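Side-chain contacts in 2-hydroxyisobutyryl-CoA mutase large subunit (Aquincola tertiaricarbonis, PDB 4R3U), which works with the small cobalamin-binding subunit to interconvert 2-hydroxyisobutyryl-CoA and (S)-3-hydroxybutyryl-CoA by rearranging the carbon skeleton of the acyl group: residues 253-258 with 344-349; 358-363 with 475-480; 527-532 with 561-566. All blocks are in the same frame, centred on the assembly; numbering follows the deposited sequence.

Contact 1. Residues 253-258 with 344-349; sequences SGYHIS and TAAATL. With 3HC (3-hydroxybutanoyl-coenzyme A), chain E.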
loop_
_atom_site.group_PDB
_atom_site.type_symbol
_atom_site.label_atom_id
_atom_site.label_comp_id
_atom_site.label_asym_id
_atom_site.label_seq_id
_atom_site.Cartn_x
_atom_site.Cartn_y
_atom_site.Cartn_z
ATOM N N SER A 253 13.837 -14.849 16.959
ATOM C CA SER A 253 13.813 -13.931 15.821
ATOM C C SER A 253 14.414 -14.330 14.480
ATOM O O SER A 253 15.521 -14.847 14.399
ATOM C CB SER A 253 14.326 -12.552 16.238
ATOM O OG SER A 253 13.956 -12.195 17.560
ATOM N N GLY A 254 13.691 -13.983 13.429
ATOM C CA GLY A 254 14.122 -14.185 12.050
ATOM C C GLY A 254 14.418 -12.863 11.364
ATOM O O GLY A 254 15.249 -12.814 10.449
ATOM N N TYR A 255 13.765 -11.776 11.857
ATOM C CA TYR A 255 13.927 -10.427 11.344
ATOM C C TYR A 255 15.395 -10.042 11.027
ATOM O O TYR A 255 15.712 -9.609 9.911
ATOM C CB TYR A 255 13.277 -9.390 12.297
ATOM C CG TYR A 255 13.339 -7.970 11.755
ATOM C CD1 TYR A 255 12.388 -7.505 10.846
ATOM C CD2 TYR A 255 14.394 -7.119 12.089
ATOM C CE1 TYR A 255 12.493 -6.240 10.267
ATOM C CE2 TYR A 255 14.504 -5.846 11.525
ATOM C CZ TYR A 255 13.552 -5.409 10.612
ATOM O OH TYR A 255 13.648 -4.149 10.055
ATOM N N HIS A 256 16.267 -10.182 12.032
ATOM C CA HIS A 256 17.675 -9.819 11.980
ATOM C C HIS A 256 18.444 -10.690 11.026
ATOM O O HIS A 256 19.390 -10.203 10.412
ATOM C CB HIS A 256 18.273 -9.853 13.385
ATOM C CG HIS A 256 17.356 -9.275 14.421
ATOM N ND1 HIS A 256 16.390 -10.060 15.052
ATOM C CD2 HIS A 256 17.259 -8.007 14.880
ATOM C CE1 HIS A 256 15.761 -9.245 15.883
ATOM N NE2 HIS A 256 16.252 -8.004 15.820
ATOM N N ILE A 257 18.058 -11.995 10.916
ATOM C CA ILE A 257 18.666 -12.951 9.990
ATOM C C ILE A 257 18.367 -12.435 8.572
ATOM O O ILE A 257 19.295 -12.310 7.764
ATOM C CB ILE A 257 18.184 -14.426 10.258
ATOM C CG1 ILE A 257 18.722 -14.965 11.621
ATOM C CG2 ILE A 257 18.560 -15.395 9.102
ATOM C CD1 ILE A 257 17.859 -16.048 12.279
ATOM N N SER A 258 17.090 -12.064 8.298
ATOM C CA SER A 258 16.704 -11.500 6.994
ATOM C C SER A 258 17.467 -10.197 6.703
ATOM O O SER A 258 18.087 -10.051 5.644
ATOM C CB SER A 258 15.204 -11.235 6.943
ATOM O OG SER A 258 14.834 -10.814 5.643
ATOM N N THR A 344 8.099 -4.575 9.187
ATOM C CA THR A 344 8.241 -4.459 7.749
ATOM C C THR A 344 9.735 -4.366 7.428
ATOM O O THR A 344 10.522 -3.938 8.300
ATOM C CB THR A 344 7.333 -3.329 7.207
ATOM O OG1 THR A 344 7.744 -2.069 7.741
ATOM C CG2 THR A 344 5.846 -3.561 7.524
ATOM N N ALA A 345 10.153 -4.834 6.213
ATOM C CA ALA A 345 11.562 -4.827 5.828
ATOM C C ALA A 345 12.167 -3.448 5.607
ATOM O O ALA A 345 11.974 -2.808 4.559
ATOM C CB ALA A 345 11.780 -5.702 4.611
ATOM N N ALA A 346 12.969 -3.024 6.577
ATOM C CA ALA A 346 13.711 -1.772 6.578
ATOM C C ALA A 346 14.772 -1.783 5.414
ATOM O O ALA A 346 14.999 -0.748 4.770
ATOM C CB ALA A 346 14.384 -1.645 7.905
ATOM N N ALA A 347 15.362 -2.979 5.107
ATOM C CA ALA A 347 16.345 -3.116 4.042
ATOM C C ALA A 347 15.791 -2.806 2.605
ATOM O O ALA A 347 16.598 -2.563 1.680
ATOM C CB ALA A 347 17.004 -4.493 4.095
ATOM N N THR A 348 14.439 -2.796 2.428
ATOM C CA THR A 348 13.804 -2.489 1.136
ATOM C C THR A 348 13.614 -0.974 0.903
ATOM O O THR A 348 13.327 -0.541 -0.221
ATOM C CB THR A 348 12.460 -3.156 1.003
ATOM O OG1 THR A 348 11.596 -2.616 1.981
ATOM C CG2 THR A 348 12.519 -4.657 1.090
ATOM N N LEU A 349 13.709 -0.189 1.978
ATOM C CA LEU A 349 13.471 1.245 1.982
ATOM C C LEU A 349 14.689 2.033 1.538
ATOM O O LEU A 349 15.825 1.605 1.758
ATOM C CB LEU A 349 12.929 1.702 3.354
ATOM C CG LEU A 349 11.725 0.908 3.945
ATOM C CD1 LEU A 349 11.204 1.569 5.185
ATOM C CD2 LEU A 349 10.569 0.825 2.982
HETATM N N1A 3HC E . -9.493 -13.557 20.624
HETATM C C2A 3HC E . -9.382 -13.646 22.098
HETATM N N3A 3HC E . -8.089 -13.152 22.589
HETATM C C4A 3HC E . -7.146 -12.670 21.744
HETATM C C5A 3HC E . -7.334 -12.632 20.408
HETATM C C6A 3HC E . -8.484 -13.091 19.867
HETATM N N6A 3HC E . -8.611 -13.032 18.541
HETATM N N7A 3HC E . -6.235 -12.097 19.868
HETATM C C8A 3HC E . -5.388 -11.802 20.850
HETATM N N9A 3HC E . -5.934 -12.182 22.001
HETATM C C1B 3HC E . -5.386 -12.071 23.387
HETATM C C2B 3HC E . -4.148 -12.919 23.594
HETATM O O2B 3HC E . -4.481 -14.257 23.977
HETATM C C3B 3HC E . -3.431 -12.168 24.704
HETATM O O3B 3HC E . -3.992 -12.501 25.998
HETATM P P3B 3HC E . -3.092 -12.820 27.300
HETATM O O7A 3HC E . -2.337 -11.567 27.500
HETATM O O8A 3HC E . -4.130 -13.088 28.325
HETATM O O9A 3HC E . -2.308 -13.998 26.865
HETATM C C4B 3HC E . -3.755 -10.707 24.410
HETATM O O4B 3HC E . -4.981 -10.702 23.617
HETATM C C5B 3HC E . -2.592 -10.017 23.676
HETATM O O5B 3HC E . -2.520 -10.483 22.310
HETATM P P1A 3HC E . -1.247 -11.291 21.695
HETATM O O1A 3HC E . -0.492 -12.013 22.755
HETATM O O2A 3HC E . -1.712 -12.056 20.525
HETATM O O3A 3HC E . -0.438 -9.982 21.123
HETATM P P2A 3HC E . 0.792 -9.190 21.832
HETATM O O4A 3HC E . 1.147 -8.054 20.969
HETATM O O5A 3HC E . 0.519 -8.936 23.268
HETATM O O6A 3HC E . 1.922 -10.293 21.758
HETATM C CBP 3HC E . 3.883 -11.452 20.930
HETATM C CCP 3HC E . 2.575 -10.725 20.551
HETATM C CDP 3HC E . 3.472 -12.749 21.640
HETATM C CEP 3HC E . 4.640 -11.836 19.653
HETATM C CAP 3HC E . 4.764 -10.577 21.884
HETATM O OAP 3HC E . 5.943 -11.246 22.384
HETATM C C9P 3HC E . 5.072 -9.127 21.412
HETATM O O9P 3HC E . 4.303 -8.197 21.664
HETATM N N8P 3HC E . 6.257 -8.939 20.810
HETATM C C7P 3HC E . 6.689 -7.602 20.385
HETATM C C6P 3HC E . 8.153 -7.627 19.972
HETATM C C5P 3HC E . 8.625 -6.278 19.421
HETATM O O5P 3HC E . 7.859 -5.328 19.239
HETATM N N4P 3HC E . 9.938 -6.249 19.166
HETATM C C3P 3HC E . 10.599 -5.074 18.617
HETATM C C2P 3HC E . 11.848 -5.539 17.918
HETATM S S1P 3HC E . 12.716 -4.165 17.102
HETATM C C1 3HC E . 14.107 -5.119 16.471
HETATM O O1 3HC E . 14.685 -5.991 17.116
HETATM C C2 3HC E . 14.509 -4.860 15.009
HETATM C C3 3HC E . 15.327 -3.576 14.847
HETATM O O3 3HC E . 14.580 -2.475 15.351
HETATM C C4 3HC E . 16.682 -3.680 15.563
#
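His256 NE2 donates to the thioester oxygen 3HC O1 at 2.9 Å, with an N-H...O angle of 157° and the oxygen near the imidazole plane. Such a bond probably polarises the thioester carbonyl. The neighbouring Tyr255 serves the site differently, by reaching across to the other segment. With CG anti to the backbone N (chi1 -176°), the tyrosine extends from the first turn of its helix so that the phenol end meets Thr344 O, which accepts a hydrogen bond from Asn379. This oxygen lies at the edge of the Tyr255 ring, 3.6 Å from Tyr255 OH, a distance that makes this a contact and not a hydrogen bond. There OH also rests against the methyl of Ala346, 3.4 Å from Ala346 CB. Alanine suits that place because both the phenol and bound 5'-deoxyadenosine press on it. The Tyr255 ring meets that of Phe299 with the planes nearly parallel, and Tyr255 CE2 is 3.6 Å from 3HC C2. On the facing loop, Ala345 O accepts from both Thr348 N and Thr348 OG1, the latter at 2.6 Å, which should steady the short 3-10 turn carrying Ala346. A short helix and a loop with a 3-10 turn, each following a parallel strand (252-253 and 340-344), meet beside substrate and cofactor at the active-site mouth of the TIM barrel of this cobalamin-dependent acyl-CoA mutase.

Contact 2. Residues 358-363 with 475-480; sequences VVRTSL and KPVIGV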
loop_
_atom_site.group_PDB
_atom_site.type_symbol
_atom_site.label_atom_id
_atom_site.label_comp_id
_atom_site.label_asym_id
_atom_site.label_seq_id
_atom_site.Cartn_x
_atom_site.Cartn_y
_atom_site.Cartn_z
ATOM N N VAL A 358 6.468 4.830 1.865
ATOM C CA VAL A 358 5.102 4.733 2.362
ATOM C C VAL A 358 4.371 3.607 1.625
ATOM O O VAL A 358 3.700 2.805 2.282
ATOM C CB VAL A 358 4.368 6.116 2.330
ATOM C CG1 VAL A 358 2.872 6.009 2.687
ATOM C CG2 VAL A 358 5.073 7.121 3.228
ATOM N N VAL A 359 4.559 3.518 0.276
ATOM C CA VAL A 359 3.976 2.491 -0.609
ATOM C C VAL A 359 4.539 1.104 -0.251
ATOM O O VAL A 359 3.774 0.170 -0.081
ATOM C CB VAL A 359 4.190 2.804 -2.116
ATOM C CG1 VAL A 359 3.596 1.698 -3.024
ATOM C CG2 VAL A 359 3.634 4.175 -2.495
ATOM N N ARG A 360 5.867 0.984 -0.158
ATOM C CA ARG A 360 6.599 -0.234 0.163
ATOM C C ARG A 360 6.110 -0.814 1.467
ATOM O O ARG A 360 5.783 -1.997 1.513
ATOM C CB ARG A 360 8.107 0.071 0.282
ATOM C CG ARG A 360 8.778 0.429 -1.032
ATOM C CD ARG A 360 10.249 0.689 -0.835
ATOM N NE ARG A 360 10.948 0.724 -2.114
ATOM C CZ ARG A 360 11.666 1.738 -2.571
ATOM N NH1 ARG A 360 11.813 2.837 -1.843
ATOM N NH2 ARG A 360 12.255 1.655 -3.760
ATOM N N THR A 361 6.032 0.025 2.517
ATOM C CA THR A 361 5.600 -0.315 3.883
ATOM C C THR A 361 4.118 -0.655 3.938
ATOM O O THR A 361 3.731 -1.436 4.794
ATOM C CB THR A 361 6.084 0.768 4.869
ATOM O OG1 THR A 361 7.507 0.747 4.870
ATOM C CG2 THR A 361 5.563 0.585 6.297
ATOM N N SER A 362 3.289 -0.093 3.030
ATOM C CA SER A 362 1.843 -0.411 2.976
ATOM C C SER A 362 1.662 -1.879 2.581
ATOM O O SER A 362 0.988 -2.626 3.285
ATOM C CB SER A 362 1.118 0.480 1.968
ATOM O OG SER A 362 1.036 1.790 2.491
ATOM N N LEU A 363 2.336 -2.295 1.475
ATOM C CA LEU A 363 2.277 -3.647 0.945
ATOM C C LEU A 363 2.800 -4.671 1.966
ATOM O O LEU A 363 2.159 -5.712 2.172
ATOM C CB LEU A 363 3.035 -3.724 -0.403
ATOM C CG LEU A 363 2.608 -2.697 -1.457
ATOM C CD1 LEU A 363 3.434 -2.805 -2.696
ATOM C CD2 LEU A 363 1.121 -2.787 -1.785
ATOM N N LYS A 475 17.737 -6.945 -9.859
ATOM C CA LYS A 475 16.779 -6.742 -8.775
ATOM C C LYS A 475 16.397 -5.278 -8.836
ATOM O O LYS A 475 17.236 -4.412 -8.519
ATOM C CB LYS A 475 17.340 -7.092 -7.387
ATOM C CG LYS A 475 16.274 -6.972 -6.300
ATOM C CD LYS A 475 16.850 -7.010 -4.899
ATOM C CE LYS A 475 15.746 -7.301 -3.927
ATOM N NZ LYS A 475 16.214 -7.317 -2.522
ATOM N N PRO A 476 15.152 -4.975 -9.261
ATOM C CA PRO A 476 14.742 -3.566 -9.358
ATOM C C PRO A 476 14.556 -2.928 -7.995
ATOM O O PRO A 476 13.939 -3.514 -7.069
ATOM C CB PRO A 476 13.418 -3.624 -10.142
ATOM C CG PRO A 476 13.274 -5.052 -10.613
ATOM C CD PRO A 476 14.056 -5.882 -9.661
ATOM N N VAL A 477 15.172 -1.750 -7.842
ATOM C CA VAL A 477 15.058 -0.929 -6.633
ATOM C C VAL A 477 14.739 0.495 -7.132
ATOM O O VAL A 477 15.622 1.195 -7.646
ATOM C CB VAL A 477 16.241 -1.026 -5.626
ATOM C CG1 VAL A 477 16.011 -0.106 -4.428
ATOM C CG2 VAL A 477 16.433 -2.462 -5.148
ATOM N N ILE A 478 13.440 0.867 -7.050
ATOM C CA ILE A 478 12.925 2.164 -7.481
ATOM C C ILE A 478 13.661 3.292 -6.704
ATOM O O ILE A 478 13.790 3.226 -5.473
ATOM C CB ILE A 478 11.355 2.251 -7.379
ATOM C CG1 ILE A 478 10.591 1.043 -8.014
ATOM C CG2 ILE A 478 10.809 3.569 -7.870
ATOM C CD1 ILE A 478 10.845 0.685 -9.505
ATOM N N GLY A 479 14.186 4.261 -7.452
ATOM C CA GLY A 479 14.925 5.390 -6.907
ATOM C C GLY A 479 16.418 5.144 -6.887
ATOM O O GLY A 479 17.195 6.105 -6.881
ATOM N N VAL A 480 16.824 3.856 -6.931
ATOM C CA VAL A 480 18.219 3.417 -6.845
ATOM C C VAL A 480 18.819 2.957 -8.208
ATOM O O VAL A 480 19.919 3.398 -8.557
ATOM C CB VAL A 480 18.399 2.402 -5.673
ATOM C CG1 VAL A 480 19.809 1.803 -5.603
ATOM C CG2 VAL A 480 18.022 3.041 -4.338
#
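Polar interactions dominate where Arg360 meets Ile478. Arg360 NH2 donates to the backbone carbonyl Ile478 O at 2.8 Å, with an N-H...O angle of 150° and the acceptor almost exactly in the guanidinium plane. Arginine suits the place because it is long enough to bridge from helix to loop: its chain runs extended from CG to NE, and the flat head still has several N-H groups to spend. Arg360 NH1 bonds Asn357 OD1 and Thr350 OG1, which should hold the guanidinium against rotation. Arg360 NH2 is also in a salt bridge with Glu406 of the second large subunit, and that carboxylate accepts from Ile478 N as well. The acid of one subunit thus ties together the arginine and the loop of the other, probably balancing the buried positive charge.

Van der Waals contact is slighter: Ile478 CB lies 3.8 Å from Arg360 NH2, and Val477 CG1 comes obliquely to that same Arg360 NH2 at 4.2 Å, so hydrocarbon flanks the polar bonds.

Within the loop, Val480 N bonds back to Val477 O at 3.0 Å. Gly479, with phi 94°, takes a position where a side chain would collide with the preceding carbonyl oxygen. These are the marks of a type II beta turn with glycine third, its central carbonyl read by an arginine at a subunit interface.

Contact 3. Residues 527-532 with 561-566; sequences QLVAVA and KGIWGT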
loop_
_atom_site.group_PDB
_atom_site.type_symbol
_atom_site.label_atom_id
_atom_site.label_comp_id
_atom_site.label_asym_id
_atom_site.label_seq_id
_atom_site.Cartn_x
_atom_site.Cartn_y
_atom_site.Cartn_z
ATOM N N GLN A 527 27.336 -13.107 45.636
ATOM C CA GLN A 527 26.330 -14.164 45.695
ATOM C C GLN A 527 25.947 -14.535 44.256
ATOM O O GLN A 527 25.763 -15.710 43.964
ATOM C CB GLN A 527 25.083 -13.714 46.459
ATOM C CG GLN A 527 25.202 -13.635 47.965
ATOM C CD GLN A 527 24.099 -12.772 48.529
ATOM O OE1 GLN A 527 24.350 -11.738 49.154
ATOM N NE2 GLN A 527 22.845 -13.145 48.287
ATOM N N LEU A 528 25.844 -13.545 43.361
ATOM C CA LEU A 528 25.511 -13.776 41.951
ATOM C C LEU A 528 26.515 -14.702 41.221
ATOM O O LEU A 528 26.089 -15.588 40.478
ATOM C CB LEU A 528 25.282 -12.460 41.198
ATOM C CG LEU A 528 24.567 -12.581 39.866
ATOM C CD1 LEU A 528 23.054 -12.822 40.061
ATOM C CD2 LEU A 528 24.842 -11.363 39.022
ATOM N N VAL A 529 27.817 -14.520 41.470
ATOM C CA VAL A 529 28.892 -15.359 40.938
ATOM C C VAL A 529 28.661 -16.838 41.381
ATOM O O VAL A 529 28.797 -17.754 40.566
ATOM C CB VAL A 529 30.277 -14.818 41.405
ATOM C CG1 VAL A 529 31.373 -15.883 41.292
ATOM C CG2 VAL A 529 30.655 -13.559 40.640
ATOM N N ALA A 530 28.296 -17.047 42.661
ATOM C CA ALA A 530 28.030 -18.367 43.231
ATOM C C ALA A 530 26.804 -19.043 42.572
ATOM O O ALA A 530 26.825 -20.256 42.333
ATOM C CB ALA A 530 27.832 -18.259 44.732
ATOM N N VAL A 531 25.759 -18.247 42.273
ATOM C CA VAL A 531 24.536 -18.677 41.600
ATOM C C VAL A 531 24.891 -18.999 40.145
ATOM O O VAL A 531 24.419 -20.015 39.627
ATOM C CB VAL A 531 23.425 -17.598 41.696
ATOM C CG1 VAL A 531 22.221 -17.943 40.824
ATOM C CG2 VAL A 531 22.998 -17.381 43.143
ATOM N N ALA A 532 25.740 -18.149 39.496
ATOM C CA ALA A 532 26.183 -18.344 38.110
ATOM C C ALA A 532 27.087 -19.574 37.990
ATOM O O ALA A 532 27.024 -20.271 36.983
ATOM C CB ALA A 532 26.890 -17.107 37.597
ATOM N N LYS A 561 31.658 -11.320 33.878
ATOM C CA LYS A 561 32.753 -11.446 32.905
ATOM C C LYS A 561 33.996 -12.110 33.558
ATOM O O LYS A 561 34.720 -12.843 32.888
ATOM C CB LYS A 561 33.150 -10.081 32.343
ATOM C CG LYS A 561 32.295 -9.622 31.178
ATOM C CD LYS A 561 32.679 -8.209 30.792
ATOM C CE LYS A 561 31.937 -7.724 29.576
ATOM N NZ LYS A 561 32.138 -6.269 29.360
ATOM N N GLY A 562 34.190 -11.871 34.860
ATOM C CA GLY A 562 35.261 -12.447 35.672
ATOM C C GLY A 562 35.265 -13.966 35.750
ATOM O O GLY A 562 36.338 -14.571 35.878
ATOM N N ILE A 563 34.068 -14.601 35.664
ATOM C CA ILE A 563 33.947 -16.073 35.674
ATOM C C ILE A 563 33.660 -16.687 34.283
ATOM O O ILE A 563 33.965 -17.858 34.057
ATOM C CB ILE A 563 32.987 -16.627 36.782
ATOM C CG1 ILE A 563 31.531 -16.156 36.596
ATOM C CG2 ILE A 563 33.507 -16.336 38.199
ATOM C CD1 ILE A 563 30.520 -17.245 36.846
ATOM N N TRP A 564 33.044 -15.905 33.376
ATOM C CA TRP A 564 32.623 -16.361 32.046
ATOM C C TRP A 564 33.476 -15.898 30.871
ATOM O O TRP A 564 33.517 -16.578 29.834
ATOM C CB TRP A 564 31.155 -15.988 31.794
ATOM C CG TRP A 564 30.175 -16.828 32.564
ATOM C CD1 TRP A 564 30.395 -18.067 33.098
ATOM C CD2 TRP A 564 28.807 -16.500 32.855
ATOM N NE1 TRP A 564 29.255 -18.527 33.705
ATOM C CE2 TRP A 564 28.262 -17.585 33.574
ATOM C CE3 TRP A 564 27.984 -15.397 32.570
ATOM C CZ2 TRP A 564 26.924 -17.600 34.014
ATOM C CZ3 TRP A 564 26.666 -15.406 33.020
ATOM C CH2 TRP A 564 26.155 -16.487 33.745
ATOM N N GLY A 565 34.118 -14.745 31.020
ATOM C CA GLY A 565 34.908 -14.164 29.942
ATOM C C GLY A 565 34.004 -13.468 28.952
ATOM O O GLY A 565 32.844 -13.188 29.252
ATOM N N THR A 566 34.528 -13.161 27.775
ATOM C CA THR A 566 33.767 -12.490 26.723
ATOM C C THR A 566 33.877 -13.260 25.437
ATOM O O THR A 566 34.828 -14.029 25.258
ATOM C CB THR A 566 34.216 -11.038 26.548
ATOM O OG1 THR A 566 35.583 -10.996 26.143
ATOM C CG2 THR A 566 34.007 -10.204 27.803
#
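Val529 and Ile563 bring their helices together, their CA atoms 7.3 Å apart, near the C-terminal ends of helices 518-532 and 553-564. The motif is helix-helix packing within a small cluster of helices in which helix 540-549 also packs on Leu528. All the contact is apolar. Val529 CG1 touches Ile563 CG2 at 3.8 Å, the two branched side chains crossing obliquely; beta-branched residues suit this partly exposed margin because they offer methyl groups close to the backbone. One turn further on, Ala532 points toward the other helix, and its single methyl is met by two larger residues. Ile563 CD1 reaches it at 3.7 Å from Ala532 CB. The isoleucine has CG1 between the backbone N and the carbonyl carbon (chi1 63°), which carries its longer branch toward Ala532 while CG2 is left for the valine. A small residue fits here because the indole of Trp564 comes in too, Trp564 CZ2 lying 3.6 Å from Ala532 CB in an oblique approach. Over one face of that indole, near its rim, sits Ile563 CD1, so the isoleucine touches both alanine and tryptophan. Trp564 also makes an edge-to-face contact with Tyr224 and packs on helix 226-243. From that same helix, Arg231 bonds Val531 O and Ala532 O, carbonyls at the end of helix 518-532. The other helix stops at Gly565, where a positive phi of 80° favours glycine, and its last turn is closed by Gly565 N bonding Lys561 O at 2.7 Å.

In the fold
Contacts 1 and 2 are neighbours, their centres 14 Å apart, and they touch directly: Leu349 CD2, at the end of the loop 344-349, lies 3.7 Å from Arg360 CB. The loop that meets Tyr255 leads along the chain into helix 357-370, which carries Arg360. Contact 1 is in the active site, touching substrate, cobalamin and 5'-deoxyadenosine, whereas the side chain of Arg360 stays about 10 Å from cobalamin and about 12 Å from 5'-deoxyadenosine. Contact 3 is remote, with its centre 34 Å from that of contact 1 and 47 Å from that of contact 2, on the opposite side of the chain's centre from the latter.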